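Local coordinates for protein 23S rRNA (guanine(2535)-N(1))-methyltransferase (Streptomyces viridochromogenes, PDB 1O9G) that methylates N1 of guanine-2535 in 23S ribosomal RNA with S-adenosyl-L-methionine as methyl donor, and so confers resistance to the orthosomycin antibiotic avilamycin, at residues T67-G70 with L71-R75; E109-R112 with R113-E117; E38-Q41 with R42-R46. The protein carries 3 engineered substitutions. All coordinates share one frame; numbering follows the deposited sequence.

Interaction 1. Residues T67-G70 with L71-R75; sequences TVLG and LLHRR
The imidazole of His73 meets Leu69 one helical turn back. Methyl CD2 of Leu69 comes at the ring obliquely, and its nearest ring atom is CD2 of His73 at 3.9 Å. A second flat group, Phe40 of helix 33-45, meets the imidazole with the two planes at about 50°. NE2 of His73 is hydrogen-bonded to Thr37 OG1 of that same helix. CG of His73 stands beside its own backbone N (chi1 -70°), which turns the ring to the flank where Leu69 and Phe40 lie.

Three backbone bonds carry the helix to its end. Leu71 N gives to Thr67 O at 3.0 Å, and Leu72 N gives to Val68 O at 2.9 Å. His73 N reaches Leu69 O at 2.8 Å, with an N-H...O angle of 149°, more bent than in the other two. His73 is also the first residue to leave helical backbone angles. Gly70 O lies 3.2 Å from Arg74 N, but the angle is too poor for a bond.

The methyl CG2 of Thr67 comes loosely to CD1 of Leu71, at 4.3 Å, while its OG1 is bonded to Gly63 O. Leu71 then packs on Leu100 and on Leu138 of helix 122-140.

The segment closes the helix of a beta-alpha-beta unit between strands 53-57 and 77-84. Backbone bonds hold its last turn, and apolar side chains fit it against its neighbours. The polar atoms reach further: NE2 of His73 goes to Thr37, and Arg74, bent at chi2, gives NE to Gly143 O and NH2 to Ala144 O.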
loop_
_atom_site.group_PDB
_atom_site.type_symbol
_atom_site.label_atom_id
_atom_site.label_comp_id
_atom_site.label_asym_id
_atom_site.label_seq_id
_atom_site.Cartn_x
_atom_site.Cartn_y
_atom_site.Cartn_z
ATOM N N THR A 67 -1.385 -4.582 -2.193
ATOM C CA THR A 67 -2.146 -5.534 -2.986
ATOM C C THR A 67 -3.648 -5.248 -2.880
ATOM O O THR A 67 -4.372 -5.304 -3.894
ATOM C CB THR A 67 -1.830 -6.970 -2.567
ATOM O OG1 THR A 67 -0.427 -7.238 -2.793
ATOM C CG2 THR A 67 -2.578 -7.961 -3.417
ATOM N N VAL A 68 -4.133 -4.902 -1.683
ATOM C CA VAL A 68 -5.520 -4.441 -1.480
ATOM C C VAL A 68 -5.798 -3.280 -2.431
ATOM O O VAL A 68 -6.798 -3.283 -3.136
ATOM C CB VAL A 68 -5.803 -4.010 -0.022
ATOM C CG1 VAL A 68 -7.040 -3.131 0.105
ATOM C CG2 VAL A 68 -5.901 -5.227 0.827
ATOM N N LEU A 69 -4.904 -2.295 -2.460
ATOM C CA LEU A 69 -5.127 -1.144 -3.301
ATOM C C LEU A 69 -5.075 -1.485 -4.767
ATOM O O LEU A 69 -5.876 -1.006 -5.566
ATOM C CB LEU A 69 -4.169 -0.045 -2.970
ATOM C CG LEU A 69 -4.377 0.546 -1.575
ATOM C CD1 LEU A 69 -3.201 1.480 -1.269
ATOM C CD2 LEU A 69 -5.719 1.291 -1.483
ATOM N N GLY A 70 -4.126 -2.342 -5.136
ATOM C CA GLY A 70 -3.960 -2.778 -6.503
ATOM C C GLY A 70 -5.210 -3.445 -7.070
ATOM O O GLY A 70 -5.615 -3.162 -8.194
ATOM N N LEU A 71 -5.847 -4.310 -6.286
ATOM C CA LEU A 71 -7.066 -4.987 -6.703
ATOM C C LEU A 71 -8.269 -4.053 -6.620
ATOM O O LEU A 71 -9.020 -3.888 -7.565
ATOM C CB LEU A 71 -7.300 -6.279 -5.906
ATOM C CG LEU A 71 -6.253 -7.384 -6.100
ATOM C CD1 LEU A 71 -6.468 -8.509 -5.105
ATOM C CD2 LEU A 71 -6.264 -7.874 -7.522
ATOM N N LEU A 72 -8.427 -3.414 -5.478
ATOM C CA LEU A 72 -9.614 -2.601 -5.243
ATOM C C LEU A 72 -9.676 -1.424 -6.214
ATOM O O LEU A 72 -10.761 -1.101 -6.724
ATOM C CB LEU A 72 -9.672 -2.150 -3.780
ATOM C CG LEU A 72 -10.936 -1.462 -3.312
ATOM C CD1 LEU A 72 -12.141 -2.332 -3.530
ATOM C CD2 LEU A 72 -10.802 -1.117 -1.857
ATOM N N HIS A 73 -8.529 -0.833 -6.520
ATOM C CA HIS A 73 -8.437 0.362 -7.341
ATOM C C HIS A 73 -7.768 0.129 -8.697
ATOM O O HIS A 73 -7.191 1.043 -9.292
ATOM C CB HIS A 73 -7.749 1.484 -6.561
ATOM C CG HIS A 73 -8.590 2.015 -5.453
ATOM N ND1 HIS A 73 -9.645 2.863 -5.676
ATOM C CD2 HIS A 73 -8.577 1.770 -4.122
ATOM C CE1 HIS A 73 -10.237 3.130 -4.524
ATOM N NE2 HIS A 73 -9.600 2.481 -3.566
ATOM N N ARG A 74 -7.862 -1.096 -9.185
ATOM C CA ARG A 74 -7.276 -1.481 -10.457
ATOM C C ARG A 74 -7.604 -0.513 -11.575
ATOM O O ARG A 74 -6.717 -0.175 -12.354
ATOM C CB ARG A 74 -7.728 -2.870 -10.829
ATOM C CG ARG A 74 -7.317 -3.380 -12.195
ATOM C CD ARG A 74 -5.822 -3.555 -12.248
ATOM N NE ARG A 74 -5.280 -3.821 -13.578
ATOM C CZ ARG A 74 -4.885 -2.888 -14.447
ATOM N NH1 ARG A 74 -5.039 -1.592 -14.203
ATOM N NH2 ARG A 74 -4.267 -3.286 -15.510
ATOM N N ARG A 75 -8.844 -0.060 -11.663
ATOM C CA ARG A 75 -9.237 0.815 -12.760
ATOM C C ARG A 75 -8.475 2.161 -12.757
ATOM O O ARG A 75 -8.385 2.828 -13.794
ATOM C CB ARG A 75 -10.744 1.076 -12.723
ATOM C CG ARG A 75 -11.181 1.870 -11.498
ATOM C CD ARG A 75 -12.502 2.549 -11.626
ATOM N NE ARG A 75 -13.487 1.671 -12.246
ATOM C CZ ARG A 75 -14.041 0.614 -11.656
ATOM N NH1 ARG A 75 -13.725 0.273 -10.403
ATOM N NH2 ARG A 75 -14.922 -0.113 -12.330
#

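Interaction 2. Residues E109-R112 with R113-E117; sequences ELER and REQSE
Arg113 reaches back one turn and grips Glu109 in a salt bridge. Its NE and NH2 both bind the single oxygen OE2 of Glu109, NH2 at 2.8 Å and NE at 3.0 Å. The guanidinium thus offers its side to the acid, and OE2 lies in its plane. On the acid, both donors come to the anti side of OE2, somewhat out of the carboxylate plane. The two flat groups are turned 59° against each other. The two side chains run alongside, pointing the same way. Glu109 is extended, with CG opposite the backbone N across CA-CB (chi1 -178°), and Arg113 is extended from CG to NE. The other acid oxygen, OE1, has a salt bridge to Arg135, so Glu109 pairs with two arginines, which would probably stabilise its charged form.

Glu114 follows. Its carboxylate carbon CD lies 4.1 Å from CG of Leu110, a loose contact on an exposed flank.

Gln115 turns to Arg112. Its OE1 accepts NH1 of Arg112 at 2.9 Å, in a nearly straight bond of 164°. The amide and guanidinium planes are nearly coplanar. Arg112 bends at chi2, which brings its CD to 3.2 Å from the same OE1. Its NH2 is bonded to Val20 O.

Ser116 is the buried one. Its N gives to Arg112 O at 2.9 Å.

The contact lies in helix 102-119, far from the centre of the chain. Helix 122-140 covers one flank: Arg132 meets Glu109, Ala127 meets Arg112, Tyr124 meets Gln115 and Leu125 meets Ser116. The two helices form an antiparallel hairpin beside the sheet-bearing body.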
loop_
_atom_site.group_PDB
_atom_site.type_symbol
_atom_site.label_atom_id
_atom_site.label_comp_id
_atom_site.label_asym_id
_atom_site.label_seq_id
_atom_site.Cartn_x
_atom_site.Cartn_y
_atom_site.Cartn_z
ATOM N N GLU A 109 -6.630 -19.742 -6.001
ATOM C CA GLU A 109 -7.939 -20.406 -5.965
ATOM C C GLU A 109 -7.727 -21.921 -5.974
ATOM O O GLU A 109 -8.388 -22.642 -5.221
ATOM C CB GLU A 109 -8.823 -20.015 -7.162
ATOM C CG GLU A 109 -10.199 -20.646 -7.149
ATOM C CD GLU A 109 -11.043 -20.315 -8.369
ATOM O OE1 GLU A 109 -10.642 -19.436 -9.148
ATOM O OE2 GLU A 109 -12.099 -20.962 -8.529
ATOM N N LEU A 110 -6.822 -22.399 -6.814
ATOM C CA LEU A 110 -6.566 -23.831 -6.943
ATOM C C LEU A 110 -6.004 -24.350 -5.634
ATOM O O LEU A 110 -6.392 -25.424 -5.184
ATOM C CB LEU A 110 -5.628 -24.143 -8.103
ATOM C CG LEU A 110 -5.214 -25.579 -8.351
ATOM C CD1 LEU A 110 -6.428 -26.477 -8.553
ATOM C CD2 LEU A 110 -4.304 -25.587 -9.571
ATOM N N GLU A 111 -5.076 -23.626 -5.028
ATOM C CA GLU A 111 -4.504 -24.016 -3.744
ATOM C C GLU A 111 -5.595 -24.201 -2.691
ATOM O O GLU A 111 -5.598 -25.183 -1.952
ATOM C CB GLU A 111 -3.480 -22.991 -3.241
ATOM C CG GLU A 111 -2.916 -23.303 -1.865
ATOM C CD GLU A 111 -1.852 -22.319 -1.385
ATOM O OE1 GLU A 111 -2.014 -21.090 -1.570
ATOM O OE2 GLU A 111 -0.842 -22.778 -0.822
ATOM N N ARG A 112 -6.506 -23.234 -2.618
ATOM C CA ARG A 112 -7.616 -23.266 -1.671
ATOM C C ARG A 112 -8.553 -24.447 -1.953
ATOM O O ARG A 112 -9.022 -25.106 -1.023
ATOM C CB ARG A 112 -8.400 -21.960 -1.686
ATOM C CG ARG A 112 -7.668 -20.795 -1.057
ATOM C CD ARG A 112 -7.191 -21.089 0.333
ATOM N NE ARG A 112 -6.899 -19.918 1.142
ATOM C CZ ARG A 112 -6.241 -19.970 2.292
ATOM N NH1 ARG A 112 -5.721 -21.108 2.721
ATOM N NH2 ARG A 112 -6.073 -18.876 3.012
ATOM N N ARG A 113 -8.852 -24.709 -3.215
ATOM C CA ARG A 113 -9.677 -25.865 -3.580
ATOM C C ARG A 113 -9.025 -27.175 -3.204
ATOM O O ARG A 113 -9.712 -28.090 -2.712
ATOM C CB ARG A 113 -10.029 -25.858 -5.059
ATOM C CG ARG A 113 -10.945 -24.728 -5.434
ATOM C CD ARG A 113 -11.532 -24.818 -6.817
ATOM N NE ARG A 113 -12.271 -23.603 -7.105
ATOM C CZ ARG A 113 -13.492 -23.328 -6.654
ATOM N NH1 ARG A 113 -14.152 -24.191 -5.896
ATOM N NH2 ARG A 113 -14.056 -22.160 -6.967
ATOM N N GLU A 114 -7.707 -27.274 -3.388
ATOM C CA GLU A 114 -6.979 -28.465 -2.987
ATOM C C GLU A 114 -7.033 -28.635 -1.452
ATOM O O GLU A 114 -7.209 -29.743 -0.955
ATOM C CB GLU A 114 -5.545 -28.456 -3.504
ATOM C CG GLU A 114 -5.447 -28.627 -5.016
ATOM C CD GLU A 114 -4.043 -28.418 -5.567
ATOM O OE1 GLU A 114 -3.282 -27.562 -5.034
ATOM O OE2 GLU A 114 -3.700 -29.097 -6.563
ATOM N N GLN A 115 -6.885 -27.548 -0.711
ATOM C CA GLN A 115 -6.974 -27.575 0.741
ATOM C C GLN A 115 -8.366 -27.993 1.202
ATOM O O GLN A 115 -8.505 -28.716 2.188
ATOM C CB GLN A 115 -6.592 -26.214 1.329
ATOM C CG GLN A 115 -5.109 -25.916 1.250
ATOM C CD GLN A 115 -4.778 -24.492 1.633
ATOM O OE1 GLN A 115 -5.522 -23.591 1.312
ATOM N NE2 GLN A 115 -3.680 -24.304 2.350
ATOM N N SER A 116 -9.404 -27.541 0.503
ATOM C CA SER A 116 -10.771 -27.997 0.747
ATOM C C SER A 116 -10.856 -29.487 0.627
ATOM O O SER A 116 -11.413 -30.156 1.505
ATOM C CB SER A 116 -11.753 -27.370 -0.241
ATOM O OG SER A 116 -13.023 -27.986 -0.182
ATOM N N GLU A 117 -10.341 -30.045 -0.451
ATOM C CA GLU A 117 -10.477 -31.463 -0.668
ATOM C C GLU A 117 -9.744 -32.229 0.403
ATOM O O GLU A 117 -10.223 -33.257 0.877
ATOM C CB GLU A 117 -10.002 -31.887 -2.059
ATOM C CG GLU A 117 -10.843 -31.342 -3.197
ATOM C CD GLU A 117 -12.352 -31.606 -3.085
ATOM O OE1 GLU A 117 -12.806 -32.534 -2.366
ATOM O OE2 GLU A 117 -13.085 -30.831 -3.755
#

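Interaction 3. Residues E38-Q41 with R42-R46; sequences EIFQ and RALAR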
loop_
_atom_site.group_PDB
_atom_site.type_symbol
_atom_site.label_atom_id
_atom_site.label_comp_id
_atom_site.label_asym_id
_atom_site.label_seq_id
_atom_site.Cartn_x
_atom_site.Cartn_y
_atom_site.Cartn_z
ATOM N N GLU A 38 -9.873 4.945 1.737
ATOM C CA GLU A 38 -10.096 6.344 2.100
ATOM C C GLU A 38 -8.830 7.167 1.860
ATOM O O GLU A 38 -8.877 8.221 1.249
ATOM C CB GLU A 38 -10.547 6.463 3.561
ATOM C CG GLU A 38 -10.750 7.890 4.060
ATOM C CD GLU A 38 -11.969 8.596 3.487
ATOM O OE1 GLU A 38 -12.875 7.935 2.953
ATOM O OE2 GLU A 38 -12.037 9.841 3.595
ATOM N N ILE A 39 -7.696 6.688 2.336
ATOM C CA ILE A 39 -6.452 7.421 2.207
ATOM C C ILE A 39 -6.099 7.526 0.714
ATOM O O ILE A 39 -5.717 8.594 0.245
ATOM C CB ILE A 39 -5.295 6.760 3.013
ATOM C CG1 ILE A 39 -5.578 6.775 4.514
ATOM C CG2 ILE A 39 -3.996 7.463 2.695
ATOM C CD1 ILE A 39 -4.661 5.889 5.343
ATOM N N PHE A 40 -6.192 6.413 -0.009
ATOM C CA PHE A 40 -5.824 6.400 -1.421
ATOM C C PHE A 40 -6.685 7.386 -2.221
ATOM O O PHE A 40 -6.179 8.147 -3.052
ATOM C CB PHE A 40 -5.911 4.982 -2.008
ATOM C CG PHE A 40 -5.552 4.900 -3.450
ATOM C CD1 PHE A 40 -4.257 5.105 -3.852
ATOM C CD2 PHE A 40 -6.516 4.646 -4.415
ATOM C CE1 PHE A 40 -3.916 5.037 -5.170
ATOM C CE2 PHE A 40 -6.185 4.564 -5.738
ATOM C CZ PHE A 40 -4.887 4.765 -6.122
ATOM N N GLN A 41 -7.988 7.387 -1.962
ATOM C CA GLN A 41 -8.894 8.297 -2.661
ATOM C C GLN A 41 -8.631 9.761 -2.302
ATOM O O GLN A 41 -8.723 10.624 -3.157
ATOM C CB GLN A 41 -10.351 7.886 -2.443
ATOM C CG GLN A 41 -10.681 6.559 -3.105
ATOM C CD GLN A 41 -12.137 6.220 -3.011
ATOM O OE1 GLN A 41 -12.964 6.942 -3.570
ATOM N NE2 GLN A 41 -12.465 5.170 -2.272
ATOM N N ARG A 42 -8.248 10.032 -1.054
ATOM C CA ARG A 42 -7.846 11.376 -0.675
ATOM C C ARG A 42 -6.590 11.815 -1.438
ATOM O O ARG A 42 -6.464 12.972 -1.834
ATOM C CB ARG A 42 -7.606 11.510 0.842
ATOM C CG ARG A 42 -8.903 11.517 1.644
ATOM C CD ARG A 42 -8.684 11.518 3.138
ATOM N NE ARG A 42 -9.926 11.518 3.912
ATOM C CZ ARG A 42 -10.187 12.320 4.931
ATOM N NH1 ARG A 42 -9.345 13.268 5.304
ATOM N NH2 ARG A 42 -11.323 12.170 5.585
ATOM N N ALA A 43 -5.648 10.910 -1.615
ATOM C CA ALA A 43 -4.457 11.231 -2.365
ATOM C C ALA A 43 -4.791 11.516 -3.826
ATOM O O ALA A 43 -4.297 12.478 -4.422
ATOM C CB ALA A 43 -3.454 10.113 -2.249
ATOM N N LEU A 44 -5.611 10.667 -4.439
ATOM C CA LEU A 44 -6.003 10.884 -5.830
ATOM C C LEU A 44 -6.652 12.255 -5.984
ATOM O O LEU A 44 -6.471 12.900 -7.016
ATOM C CB LEU A 44 -6.998 9.823 -6.295
ATOM C CG LEU A 44 -6.508 8.389 -6.494
ATOM C CD1 LEU A 44 -7.675 7.533 -7.000
ATOM C CD2 LEU A 44 -5.352 8.350 -7.439
ATOM N N ALA A 45 -7.410 12.712 -4.979
ATOM C CA ALA A 45 -8.106 13.990 -5.067
ATOM C C ALA A 45 -7.151 15.161 -5.058
ATOM O O ALA A 45 -7.529 16.261 -5.427
ATOM C CB ALA A 45 -9.120 14.143 -3.947
ATOM N N ARG A 46 -5.919 14.937 -4.621
ATOM C CA ARG A 46 -4.887 15.992 -4.590
ATOM C C ARG A 46 -3.925 15.987 -5.793
ATOM O O ARG A 46 -3.014 16.807 -5.897
ATOM C CB ARG A 46 -4.103 15.898 -3.281
ATOM C CG ARG A 46 -4.946 16.030 -2.050
ATOM C CD ARG A 46 -4.885 17.396 -1.482
ATOM N NE ARG A 46 -5.729 17.600 -0.307
ATOM C CZ ARG A 46 -6.125 18.785 0.099
ATOM N NH1 ARG A 46 -5.748 19.868 -0.566
ATOM N NH2 ARG A 46 -6.902 18.901 1.169
#
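Glu38 and Arg42 form a salt bridge one turn apart. Arg42 NE gives a short, straight bond to Glu38 OE2 (2.7 Å, 165°), and its NH2 adds a weak one at 3.1 Å. OE2 lies in the guanidinium plane. NE meets OE2 on its anti side, somewhat out of the carboxylate plane. Glu38 bends at chi2 (71°), which brings the acid across to the arginine. The ion pair is buried and has further partners: Glu38 also accepts backbone N-H groups of Arg5, His6 and Ala7, and Arg42 NH1 pairs with Glu228.

The apolar contact is a CH-pi one. Leu44 sits over one face of the Phe40 ring, its CG 4.2 Å from the centroid and offset toward the rim. Its methyl CD1 comes closest, 3.6 Å from Phe40 CE2.

Backbone bonds complete the turn, such as Leu44 N to Phe40 O at 2.9 Å.

Ile39, Phe40 and Ala43 rest on strand 171-175, while Ile39 and Arg42 also meet strand 235-241. The helix precedes the first strand of a seven-stranded sheet of order 3-2-1-4-5-7-6, the arrangement of Rossmann-like (class I) methyltransferases.

Interactions 1 and 3 belong to one buried region, their centres about 13 Å apart. They meet directly: His73 CG lies 3.5 Å from Phe40 CD2, Leu69 CD2 lies 3.7 Å from Phe40 CB, and His73 CE1 packs on Gln41 CG. The end of helix 64-72 is thereby joined to helix 33-45. Interaction 2 stands apart, its centre about 24 Å from that of interaction 1 and about 36 Å from that of interaction 3, on the opposite side of the chain's centre from the latter. Helix 122-140 connects the regions, since it packs on both 71-75 and 109-117. The buried pair of contacts lies within the Rossmann-like body.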